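Local coordinates for FrpC operon protein (Neisseria meningitidis, PDB 5EDF) that is an iron-regulated protein of unknown detailed function that binds the RTX protein FrpC and has been put forward as involved in adhesion, at residues 108-118 with 152-162; 186-196 with 211-220. One frame throughout, in Å; residues are numbered along the deposited sequence. Where two conformers were deposited one is given.

Both contacts use the large antiparallel sheet, which takes a loop with a short helix in one and a long helix in the other. Interaction 1 lays 108-118, a loop running into helix 114-120, on strands 150-155 and 161-167, and is partly buried, its centre about 17 Å from the centre of the chain. Interaction 2 sets helix 205-224 on strand 189-193, its centre about 6 Å from the centre of the chain, with ten of its twelve touching residues buried. Their chemistry differs accordingly: aliphatic packing beside one lysine-to-carbonyl bond in the first, an aromatic cluster with a tyrosine-histidine bond in the second. They join directly: Lys155 NZ lies 2.9 Å from Glu216 OE2 in a salt bridge, and Ala161 packs on His212.

Interaction 1: 108-118 with 152-162; sequences CSLSTTMGERL and YYIKKGENPAI
Met114, a selenomethionine, brings its CG against Ile154 CD1 at 3.6 Å and Ile162 CD1 at 3.8 Å, crossing both isoleucines at about a right angle. With CG trans to the backbone N (chi1 180°), the side chain turns from the first turn of the helix toward the two strands, where CG touches both methyls. Leu110 uses both branches: CD2 touches Ile162 CG2 at 4.0 Å, while CD1 rests against the backbone of Pro160. Cys108 SG, disulfide-bonded to Cys185, lies 3.8 Å from Pro160 CG. The aromatic element is a CH-pi contact: Leu118 CD2 stands 4.0 Å from the centroid of the Tyr152 ring, 15° off its normal, and CD1 sits above CG of the same ring. The direct hydrogen bond across the contact lies on its exposed side, where the extended Lys156 chain brings NZ to Thr112 O at 3.1 Å, nearly along the C=O axis (165°). A water weakly bridges NZ to Glu116 OE2, whose charge may add long-range attraction. An azide ion, probably from the crystallisation liquor, is seen in a pocket of Leu110, Ser111, Met114 and Ile162, which suggests that this largely apolar seat may accept a small anion.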
loop_
_atom_site.group_PDB
_atom_site.type_symbol
_atom_site.label_atom_id
_atom_site.label_comp_id
_atom_site.label_asym_id
_atom_site.label_seq_id
_atom_site.Cartn_x
_atom_site.Cartn_y
_atom_site.Cartn_z
ATOM N N CYS A 108 -5.992 -14.757 -6.662
ATOM C CA CYS A 108 -6.818 -13.822 -5.920
ATOM C C CYS A 108 -7.833 -14.583 -5.097
ATOM O O CYS A 108 -8.366 -15.608 -5.554
ATOM C CB CYS A 108 -7.533 -12.891 -6.873
ATOM S SG CYS A 108 -8.224 -11.477 -6.019
ATOM N N SER A 109 -8.039 -14.153 -3.859
ATOM C CA SER A 109 -9.094 -14.770 -3.045
ATOM C C SER A 109 -10.039 -13.724 -2.459
ATOM O O SER A 109 -10.753 -13.989 -1.485
ATOM C CB SER A 109 -8.501 -15.697 -1.977
ATOM O OG SER A 109 -7.615 -15.032 -1.108
ATOM N N LEU A 110 -10.063 -12.542 -3.067
ATOM C CA LEU A 110 -11.093 -11.574 -2.760
ATOM C C LEU A 110 -12.420 -12.132 -3.264
ATOM O O LEU A 110 -12.512 -12.588 -4.395
ATOM C CB LEU A 110 -10.800 -10.226 -3.417
ATOM C CG LEU A 110 -9.494 -9.545 -2.951
ATOM C CD1 LEU A 110 -9.420 -8.205 -3.658
ATOM C CD2 LEU A 110 -9.386 -9.384 -1.459
ATOM N N SER A 111 -13.424 -12.087 -2.393
ATOM C CA SER A 111 -14.776 -12.539 -2.711
ATOM C C SER A 111 -15.453 -11.684 -3.773
ATOM O O SER A 111 -15.554 -10.463 -3.602
ATOM C CB SER A 111 -15.618 -12.476 -1.447
ATOM O OG SER A 111 -16.880 -13.062 -1.693
ATOM N N THR A 112 -15.953 -12.306 -4.841
ATOM C CA THR A 112 -16.722 -11.571 -5.851
ATOM C C THR A 112 -18.117 -11.190 -5.345
ATOM O O THR A 112 -18.833 -10.439 -6.005
ATOM C CB THR A 112 -16.892 -12.393 -7.149
ATOM O OG1 THR A 112 -17.427 -13.687 -6.831
ATOM C CG2 THR A 112 -15.566 -12.546 -7.862
ATOM N N THR A 113 -18.492 -11.688 -4.161
ATOM C CA THR A 113 -19.785 -11.358 -3.556
ATOM C C THR A 113 -19.653 -10.670 -2.188
ATOM O O THR A 113 -20.538 -10.728 -1.366
ATOM C CB THR A 113 -20.651 -12.605 -3.419
ATOM O OG1 THR A 113 -19.991 -13.544 -2.569
ATOM C CG2 THR A 113 -20.903 -13.222 -4.811
HETATM N N MSE A 114 -18.537 -9.998 -1.955
HETATM C CA MSE A 114 -18.378 -9.271 -0.709
HETATM C C MSE A 114 -19.488 -8.251 -0.441
HETATM O O MSE A 114 -19.978 -8.104 0.665
HETATM C CB MSE A 114 -17.034 -8.572 -0.642
HETATM C CG MSE A 114 -16.865 -7.811 0.640
HETATM SE SE MSE A 114 -17.063 -8.838 2.284
HETATM C CE MSE A 114 -15.165 -8.999 2.588
ATOM N N GLY A 115 -19.884 -7.509 -1.457
ATOM C CA GLY A 115 -20.919 -6.519 -1.237
ATOM C C GLY A 115 -22.247 -7.103 -0.802
ATOM O O GLY A 115 -22.919 -6.563 0.074
ATOM N N GLU A 116 -22.616 -8.236 -1.391
ATOM C CA GLU A 116 -23.822 -8.977 -0.979
ATOM C C GLU A 116 -23.734 -9.360 0.488
ATOM O O GLU A 116 -24.710 -9.258 1.230
ATOM C CB GLU A 116 -23.989 -10.230 -1.847
ATOM C CG GLU A 116 -24.320 -9.919 -3.295
ATOM C CD GLU A 116 -24.122 -11.092 -4.229
ATOM O OE1 GLU A 116 -24.605 -12.204 -3.908
ATOM O OE2 GLU A 116 -23.491 -10.888 -5.293
ATOM N N ARG A 117 -22.550 -9.801 0.911
ATOM C CA ARG A 117 -22.349 -10.208 2.288
ATOM C C ARG A 117 -22.544 -8.984 3.174
ATOM O O ARG A 117 -23.235 -9.026 4.200
ATOM C CB ARG A 117 -20.957 -10.800 2.477
ATOM C CG ARG A 117 -20.560 -11.199 3.908
ATOM C CD ARG A 117 -19.086 -11.689 3.949
ATOM N NE ARG A 117 -18.542 -11.779 5.312
ATOM C CZ ARG A 117 -17.246 -11.891 5.624
ATOM N NH1 ARG A 117 -16.311 -11.931 4.674
ATOM N NH2 ARG A 117 -16.875 -11.951 6.902
ATOM N N LEU A 118 -21.937 -7.870 2.797
ATOM C CA LEU A 118 -22.081 -6.641 3.576
ATOM C C LEU A 118 -23.553 -6.267 3.742
ATOM O O LEU A 118 -23.962 -5.912 4.836
ATOM C CB LEU A 118 -21.332 -5.486 2.922
ATOM C CG LEU A 118 -19.827 -5.529 2.957
ATOM C CD1 LEU A 118 -19.197 -4.369 2.211
ATOM C CD2 LEU A 118 -19.309 -5.549 4.408
ATOM N N TYR A 152 -16.497 0.963 3.034
ATOM C CA TYR A 152 -15.906 0.028 2.117
ATOM C C TYR A 152 -16.034 0.556 0.728
ATOM O O TYR A 152 -17.105 1.055 0.372
ATOM C CB TYR A 152 -16.600 -1.344 2.182
ATOM C CG TYR A 152 -16.546 -2.030 3.520
ATOM C CD1 TYR A 152 -15.589 -2.989 3.810
ATOM C CD2 TYR A 152 -17.459 -1.702 4.527
ATOM C CE1 TYR A 152 -15.559 -3.611 5.050
ATOM C CE2 TYR A 152 -17.422 -2.319 5.770
ATOM C CZ TYR A 152 -16.477 -3.279 6.032
ATOM O OH TYR A 152 -16.460 -3.915 7.231
ATOM N N TYR A 153 -14.992 0.425 -0.067
ATOM C CA TYR A 153 -14.987 0.695 -1.484
ATOM C C TYR A 153 -14.475 -0.546 -2.189
ATOM O O TYR A 153 -13.321 -0.935 -1.994
ATOM C CB TYR A 153 -14.184 1.938 -1.807
ATOM C CG TYR A 153 -14.592 3.133 -0.959
ATOM C CD1 TYR A 153 -15.744 3.831 -1.235
ATOM C CD2 TYR A 153 -13.833 3.551 0.114
ATOM C CE1 TYR A 153 -16.149 4.914 -0.435
ATOM C CE2 TYR A 153 -14.216 4.615 0.897
ATOM C CZ TYR A 153 -15.374 5.302 0.611
ATOM O OH TYR A 153 -15.740 6.392 1.379
ATOM N N ILE A 154 -15.288 -1.161 -3.029
ATOM C CA ILE A 154 -15.004 -2.450 -3.635
ATOM C C ILE A 154 -14.984 -2.323 -5.147
ATOM O O ILE A 154 -15.961 -1.905 -5.750
ATOM C CB ILE A 154 -16.048 -3.516 -3.217
ATOM C CG1 ILE A 154 -16.058 -3.653 -1.706
ATOM C CG2 ILE A 154 -15.767 -4.839 -3.907
ATOM C CD1 ILE A 154 -17.036 -4.654 -1.161
ATOM N N LYS A 155 -13.885 -2.730 -5.767
ATOM C CA LYS A 155 -13.703 -2.777 -7.219
ATOM C C LYS A 155 -13.693 -4.237 -7.657
ATOM O O LYS A 155 -13.069 -5.035 -7.012
ATOM C CB LYS A 155 -12.331 -2.116 -7.523
ATOM C CG LYS A 155 -11.792 -2.101 -8.961
ATOM C CD LYS A 155 -10.364 -1.503 -8.927
ATOM C CE LYS A 155 -9.807 -1.170 -10.272
ATOM N NZ LYS A 155 -8.963 -2.262 -10.690
ATOM N N LYS A 156 -14.329 -4.607 -8.776
ATOM C CA LYS A 156 -14.204 -5.990 -9.326
ATOM C C LYS A 156 -13.304 -5.987 -10.575
ATOM O O LYS A 156 -12.207 -5.479 -10.487
ATOM C CB LYS A 156 -15.574 -6.615 -9.583
ATOM C CG LYS A 156 -16.358 -6.853 -8.316
ATOM C CD LYS A 156 -17.796 -7.184 -8.667
ATOM C CE LYS A 156 -18.623 -7.550 -7.461
ATOM N NZ LYS A 156 -19.895 -8.222 -7.858
ATOM N N GLY A 157 -13.713 -6.542 -11.719
ATOM C CA GLY A 157 -12.858 -6.526 -12.912
ATOM C C GLY A 157 -11.629 -7.407 -12.817
ATOM O O GLY A 157 -11.548 -8.295 -11.968
ATOM N N GLU A 158 -10.648 -7.107 -13.655
ATOM C CA GLU A 158 -9.464 -7.955 -13.802
ATOM C C GLU A 158 -8.577 -7.896 -12.557
ATOM O O GLU A 158 -7.887 -8.875 -12.223
ATOM C CB GLU A 158 -8.652 -7.513 -15.025
ATOM C CG GLU A 158 -8.105 -8.678 -15.856
ATOM C CD GLU A 158 -9.205 -9.610 -16.368
ATOM O OE1 GLU A 158 -10.225 -9.109 -16.894
ATOM O OE2 GLU A 158 -9.049 -10.846 -16.247
ATOM N N ASN A 159 -8.649 -6.746 -11.876
ATOM C CA ASN A 159 -7.793 -6.387 -10.789
ATOM C C ASN A 159 -8.625 -5.869 -9.584
ATOM O O ASN A 159 -8.608 -4.674 -9.263
ATOM C CB ASN A 159 -6.768 -5.344 -11.269
ATOM C CG ASN A 159 -5.713 -5.930 -12.185
ATOM O OD1 ASN A 159 -5.449 -7.121 -12.167
ATOM N ND2 ASN A 159 -5.086 -5.075 -12.970
ATOM N N PRO A 160 -9.323 -6.782 -8.889
ATOM C CA PRO A 160 -10.235 -6.344 -7.865
ATOM C C PRO A 160 -9.512 -5.750 -6.634
ATOM O O PRO A 160 -8.313 -5.962 -6.416
ATOM C CB PRO A 160 -10.965 -7.622 -7.467
ATOM C CG PRO A 160 -10.057 -8.673 -7.786
ATOM C CD PRO A 160 -9.406 -8.233 -9.086
ATOM N N ALA A 161 -10.245 -5.017 -5.813
ATOM C CA ALA A 161 -9.682 -4.395 -4.633
ATOM C C ALA A 161 -10.778 -4.164 -3.628
ATOM O O ALA A 161 -11.940 -3.899 -4.007
ATOM C CB ALA A 161 -9.029 -3.053 -4.981
ATOM N N ILE A 162 -10.441 -4.215 -2.344
ATOM C CA ILE A 162 -11.336 -3.806 -1.288
ATOM C C ILE A 162 -10.591 -2.845 -0.366
ATOM O O ILE A 162 -9.531 -3.193 0.201
ATOM C CB ILE A 162 -11.978 -4.996 -0.522
ATOM C CG1 ILE A 162 -12.797 -4.487 0.672
ATOM C CG2 ILE A 162 -10.923 -5.979 -0.080
ATOM C CD1 ILE A 162 -13.891 -5.441 1.160
HETATM O O HOH W 1 -21.424 -8.355 -4.761
#

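Interaction 2: 186-196 with 211-220; sequences INGFTVQYYPF and YHQQVEQLVQ
Tyr193 meets helix 211-220 at the densely packed end of the contact, where its OH lies 2.6 Å from His212 ND1 in a hydrogen bond, in the plane of both rings. The chi1 of Tyr193 (60°), with CG between the backbone N and carbonyl carbon, directs the ring at the helix. Tyr211 lies alongside, its CE2 3.5 Å from Tyr193 CE1, rim to rim, with planes nearly parallel. Pro195 CB lies over one face of the Tyr211 ring in a CH-pi contact, 3.6 Å from its centroid, while Tyr211 CD1 sits 3.5 Å above the plane of Phe196, toward its rim. Farther along, methyls take over: Val191 CG1 reaches Val215 CG1 at 3.8 Å, and Ile186 CD1 presses on Glu216 CA at 3.8 Å. The opposite end is looser and solvent-facing. Exposed Asn187, in a type I' turn, accepts a nearly straight bond (169°) from Gln220 NE2 to its OD1 at 3.2 Å, the donor tilted from the carbonyl plane. Helix segment 211-220 runs roughly antiparallel to strand 189-193, at 139°, axes 10.8 Å apart. Strands 98-105 and 178-186 flank that strand; Asp99 of the former binds Tyr211 OH, and Leu76 of strand 73-77 packs on Tyr211 and Val215.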
loop_
_atom_site.group_PDB
_atom_site.type_symbol
_atom_site.label_atom_id
_atom_site.label_comp_id
_atom_site.label_asym_id
_atom_site.label_seq_id
_atom_site.Cartn_x
_atom_site.Cartn_y
_atom_site.Cartn_z
ATOM N N ILE A 186 -3.581 -7.647 -8.510
ATOM C CA ILE A 186 -3.096 -6.870 -9.649
ATOM C C ILE A 186 -2.253 -7.805 -10.497
ATOM O O ILE A 186 -1.170 -8.216 -10.083
ATOM C CB ILE A 186 -2.260 -5.660 -9.184
ATOM C CG1 ILE A 186 -3.097 -4.745 -8.311
ATOM C CG2 ILE A 186 -1.655 -4.910 -10.400
ATOM C CD1 ILE A 186 -2.362 -3.656 -7.567
ATOM N N ASN A 187 -2.741 -8.137 -11.678
ATOM C CA ASN A 187 -1.934 -8.866 -12.665
ATOM C C ASN A 187 -1.359 -10.176 -12.111
ATOM O O ASN A 187 -0.215 -10.498 -12.398
ATOM C CB ASN A 187 -0.753 -7.995 -13.172
ATOM C CG ASN A 187 -1.177 -6.842 -14.083
ATOM O OD1 ASN A 187 -2.211 -6.200 -13.882
ATOM N ND2 ASN A 187 -0.337 -6.554 -15.080
ATOM N N GLY A 188 -2.130 -10.921 -11.320
ATOM C CA GLY A 188 -1.674 -12.212 -10.767
ATOM C C GLY A 188 -0.978 -12.108 -9.413
ATOM O O GLY A 188 -0.643 -13.135 -8.787
ATOM N N PHE A 189 -0.761 -10.879 -8.972
ATOM C CA PHE A 189 -0.144 -10.616 -7.676
ATOM C C PHE A 189 -1.191 -10.227 -6.669
ATOM O O PHE A 189 -2.239 -9.674 -7.034
ATOM C CB PHE A 189 0.911 -9.498 -7.759
ATOM C CG PHE A 189 2.013 -9.809 -8.719
ATOM C CD1 PHE A 189 3.069 -10.573 -8.314
ATOM C CD2 PHE A 189 1.961 -9.380 -10.061
ATOM C CE1 PHE A 189 4.088 -10.935 -9.247
ATOM C CE2 PHE A 189 2.969 -9.690 -10.971
ATOM C CZ PHE A 189 4.018 -10.482 -10.560
ATOM N N THR A 190 -0.961 -10.526 -5.409
ATOM C CA THR A 190 -1.742 -9.923 -4.344
ATOM C C THR A 190 -0.948 -8.764 -3.771
ATOM O O THR A 190 0.277 -8.848 -3.631
ATOM C CB THR A 190 -2.110 -10.911 -3.244
ATOM O OG1 THR A 190 -0.924 -11.413 -2.619
ATOM C CG2 THR A 190 -2.920 -12.088 -3.802
ATOM N N VAL A 191 -1.655 -7.663 -3.507
ATOM C CA VAL A 191 -1.028 -6.422 -3.074
ATOM C C VAL A 191 -1.839 -5.929 -1.890
ATOM O O VAL A 191 -3.037 -5.618 -2.033
ATOM C CB VAL A 191 -0.989 -5.431 -4.229
ATOM C CG1 VAL A 191 -0.391 -4.135 -3.790
ATOM C CG2 VAL A 191 -0.194 -6.050 -5.400
ATOM N N GLN A 192 -1.232 -5.929 -0.710
ATOM C CA GLN A 192 -1.941 -5.702 0.550
ATOM C C GLN A 192 -1.183 -4.660 1.332
ATOM O O GLN A 192 0.044 -4.760 1.505
ATOM C CB GLN A 192 -2.058 -7.000 1.327
ATOM C CG GLN A 192 -2.847 -8.074 0.591
ATOM C CD GLN A 192 -2.873 -9.423 1.239
ATOM O OE1 GLN A 192 -2.329 -9.630 2.308
ATOM N NE2 GLN A 192 -3.502 -10.373 0.549
ATOM N N TYR A 193 -1.893 -3.669 1.866
ATOM C CA TYR A 193 -1.212 -2.570 2.530
ATOM C C TYR A 193 -2.157 -1.776 3.410
ATOM O O TYR A 193 -3.365 -1.801 3.220
ATOM C CB TYR A 193 -0.549 -1.676 1.486
ATOM C CG TYR A 193 -1.439 -1.035 0.449
ATOM C CD1 TYR A 193 -1.869 0.272 0.593
ATOM C CD2 TYR A 193 -1.827 -1.720 -0.692
ATOM C CE1 TYR A 193 -2.681 0.871 -0.364
ATOM C CE2 TYR A 193 -2.620 -1.135 -1.656
ATOM C CZ TYR A 193 -3.060 0.159 -1.490
ATOM O OH TYR A 193 -3.840 0.826 -2.412
ATOM N N TYR A 194 -1.584 -1.025 4.323
ATOM C CA TYR A 194 -2.220 -0.032 5.180
ATOM C C TYR A 194 -1.680 1.334 4.755
ATOM O O TYR A 194 -0.562 1.713 5.139
ATOM C CB TYR A 194 -1.906 -0.291 6.653
ATOM C CG TYR A 194 -2.439 -1.570 7.218
ATOM C CD1 TYR A 194 -3.778 -1.769 7.419
ATOM C CD2 TYR A 194 -1.579 -2.619 7.586
ATOM C CE1 TYR A 194 -4.286 -2.954 7.921
ATOM C CE2 TYR A 194 -2.069 -3.812 8.105
ATOM C CZ TYR A 194 -3.416 -3.984 8.278
ATOM O OH TYR A 194 -3.919 -5.176 8.808
ATOM N N PRO A 195 -2.412 2.048 3.900
ATOM C CA PRO A 195 -1.924 3.333 3.443
ATOM C C PRO A 195 -2.199 4.482 4.404
ATOM O O PRO A 195 -3.011 4.358 5.328
ATOM C CB PRO A 195 -2.724 3.566 2.168
ATOM C CG PRO A 195 -4.044 2.952 2.506
ATOM C CD PRO A 195 -3.726 1.730 3.322
ATOM N N PHE A 196 -1.580 5.625 4.133
ATOM C CA PHE A 196 -1.851 6.827 4.906
ATOM C C PHE A 196 -1.658 6.597 6.412
ATOM O O PHE A 196 -2.460 7.058 7.233
ATOM C CB PHE A 196 -3.279 7.323 4.628
ATOM C CG PHE A 196 -3.550 7.785 3.229
ATOM C CD1 PHE A 196 -3.006 8.962 2.779
ATOM C CD2 PHE A 196 -4.454 7.097 2.394
ATOM C CE1 PHE A 196 -3.331 9.467 1.533
ATOM C CE2 PHE A 196 -4.766 7.600 1.142
ATOM C CZ PHE A 196 -4.217 8.765 0.724
ATOM N N TYR A 211 -5.022 6.824 -4.239
ATOM C CA TYR A 211 -3.836 6.117 -3.736
ATOM C C TYR A 211 -3.774 4.753 -4.399
ATOM O O TYR A 211 -2.697 4.361 -4.900
ATOM C CB TYR A 211 -3.919 6.048 -2.206
ATOM C CG TYR A 211 -2.661 5.553 -1.498
ATOM C CD1 TYR A 211 -1.994 6.356 -0.611
ATOM C CD2 TYR A 211 -2.172 4.270 -1.727
ATOM C CE1 TYR A 211 -0.864 5.909 0.055
ATOM C CE2 TYR A 211 -1.041 3.829 -1.081
ATOM C CZ TYR A 211 -0.376 4.646 -0.190
ATOM O OH TYR A 211 0.766 4.123 0.424
ATOM N N HIS A 212 -4.878 4.023 -4.393
ATOM C CA HIS A 212 -4.847 2.694 -4.965
ATOM C C HIS A 212 -4.546 2.694 -6.447
ATOM O O HIS A 212 -3.802 1.831 -6.916
ATOM C CB HIS A 212 -6.111 1.898 -4.665
ATOM C CG HIS A 212 -5.957 0.481 -5.050
ATOM N ND1 HIS A 212 -4.961 -0.312 -4.503
ATOM C CD2 HIS A 212 -6.595 -0.283 -5.961
ATOM C CE1 HIS A 212 -4.980 -1.486 -5.090
ATOM N NE2 HIS A 212 -5.975 -1.507 -5.971
ATOM N N GLN A 213 -5.059 3.675 -7.184
ATOM C CA GLN A 213 -4.741 3.774 -8.597
ATOM C C GLN A 213 -3.237 3.960 -8.784
ATOM O O GLN A 213 -2.641 3.411 -9.717
ATOM C CB GLN A 213 -5.518 4.932 -9.250
ATOM C CG GLN A 213 -6.989 4.666 -9.368
ATOM C CD GLN A 213 -7.806 5.883 -9.808
ATOM O OE1 GLN A 213 -7.416 7.026 -9.600
ATOM N NE2 GLN A 213 -8.964 5.625 -10.358
ATOM N N GLN A 214 -2.605 4.753 -7.917
ATOM C CA GLN A 214 -1.162 4.927 -7.981
ATOM C C GLN A 214 -0.421 3.617 -7.684
ATOM O O GLN A 214 0.542 3.298 -8.337
ATOM C CB GLN A 214 -0.715 6.043 -7.041
ATOM C CG GLN A 214 -1.253 7.415 -7.485
ATOM C CD GLN A 214 -1.173 8.432 -6.378
ATOM O OE1 GLN A 214 -0.305 8.347 -5.510
ATOM N NE2 GLN A 214 -2.081 9.392 -6.383
ATOM N N VAL A 215 -0.924 2.834 -6.728
ATOM C CA VAL A 215 -0.326 1.543 -6.389
ATOM C C VAL A 215 -0.454 0.590 -7.577
ATOM O O VAL A 215 0.504 -0.104 -7.909
ATOM C CB VAL A 215 -0.946 0.944 -5.133
ATOM C CG1 VAL A 215 -0.441 -0.467 -4.926
ATOM C CG2 VAL A 215 -0.626 1.807 -3.943
ATOM N N GLU A 216 -1.608 0.555 -8.234
ATOM C CA GLU A 216 -1.816 -0.332 -9.380
ATOM C C GLU A 216 -0.826 0.027 -10.489
ATOM O O GLU A 216 -0.192 -0.844 -11.060
ATOM C CB GLU A 216 -3.237 -0.172 -9.913
ATOM C CG GLU A 216 -4.301 -0.654 -9.003
ATOM C CD GLU A 216 -5.682 -0.509 -9.591
ATOM O OE1 GLU A 216 -6.190 0.633 -9.739
ATOM O OE2 GLU A 216 -6.258 -1.571 -9.883
ATOM N N GLN A 217 -0.673 1.311 -10.781
ATOM C CA GLN A 217 0.263 1.753 -11.807
ATOM C C GLN A 217 1.703 1.365 -11.429
ATOM O O GLN A 217 2.491 0.894 -12.279
ATOM C CB GLN A 217 0.109 3.259 -12.042
ATOM C CG GLN A 217 1.011 3.869 -13.099
ATOM C CD GLN A 217 0.899 5.392 -13.096
ATOM O OE1 GLN A 217 1.255 6.060 -12.112
ATOM N NE2 GLN A 217 0.373 5.941 -14.181
ATOM N N LEU A 218 2.031 1.543 -10.154
ATOM C CA LEU A 218 3.375 1.251 -9.656
ATOM C C LEU A 218 3.710 -0.241 -9.806
ATOM O O LEU A 218 4.741 -0.632 -10.353
ATOM C CB LEU A 218 3.493 1.729 -8.204
ATOM C CG LEU A 218 4.837 1.540 -7.529
ATOM C CD1 LEU A 218 5.950 2.270 -8.293
ATOM C CD2 LEU A 218 4.728 2.025 -6.099
ATOM N N VAL A 219 2.823 -1.096 -9.331
ATOM C CA VAL A 219 3.069 -2.553 -9.379
ATOM C C VAL A 219 3.147 -2.982 -10.848
ATOM O O VAL A 219 4.019 -3.752 -11.233
ATOM C CB VAL A 219 1.980 -3.307 -8.585
ATOM C CG1 VAL A 219 2.022 -4.821 -8.875
ATOM C CG2 VAL A 219 2.100 -2.989 -7.087
ATOM N N GLN A 220 2.270 -2.443 -11.693
ATOM C CA GLN A 220 2.321 -2.794 -13.114
ATOM C C GLN A 220 3.634 -2.353 -13.764
ATOM O O GLN A 220 4.124 -3.032 -14.658
ATOM C CB GLN A 220 1.131 -2.224 -13.869
ATOM C CG GLN A 220 -0.183 -2.932 -13.492
ATOM C CD GLN A 220 -1.414 -2.275 -14.039
ATOM O OE1 GLN A 220 -1.509 -1.046 -14.094
ATOM N NE2 GLN A 220 -2.388 -3.093 -14.426
#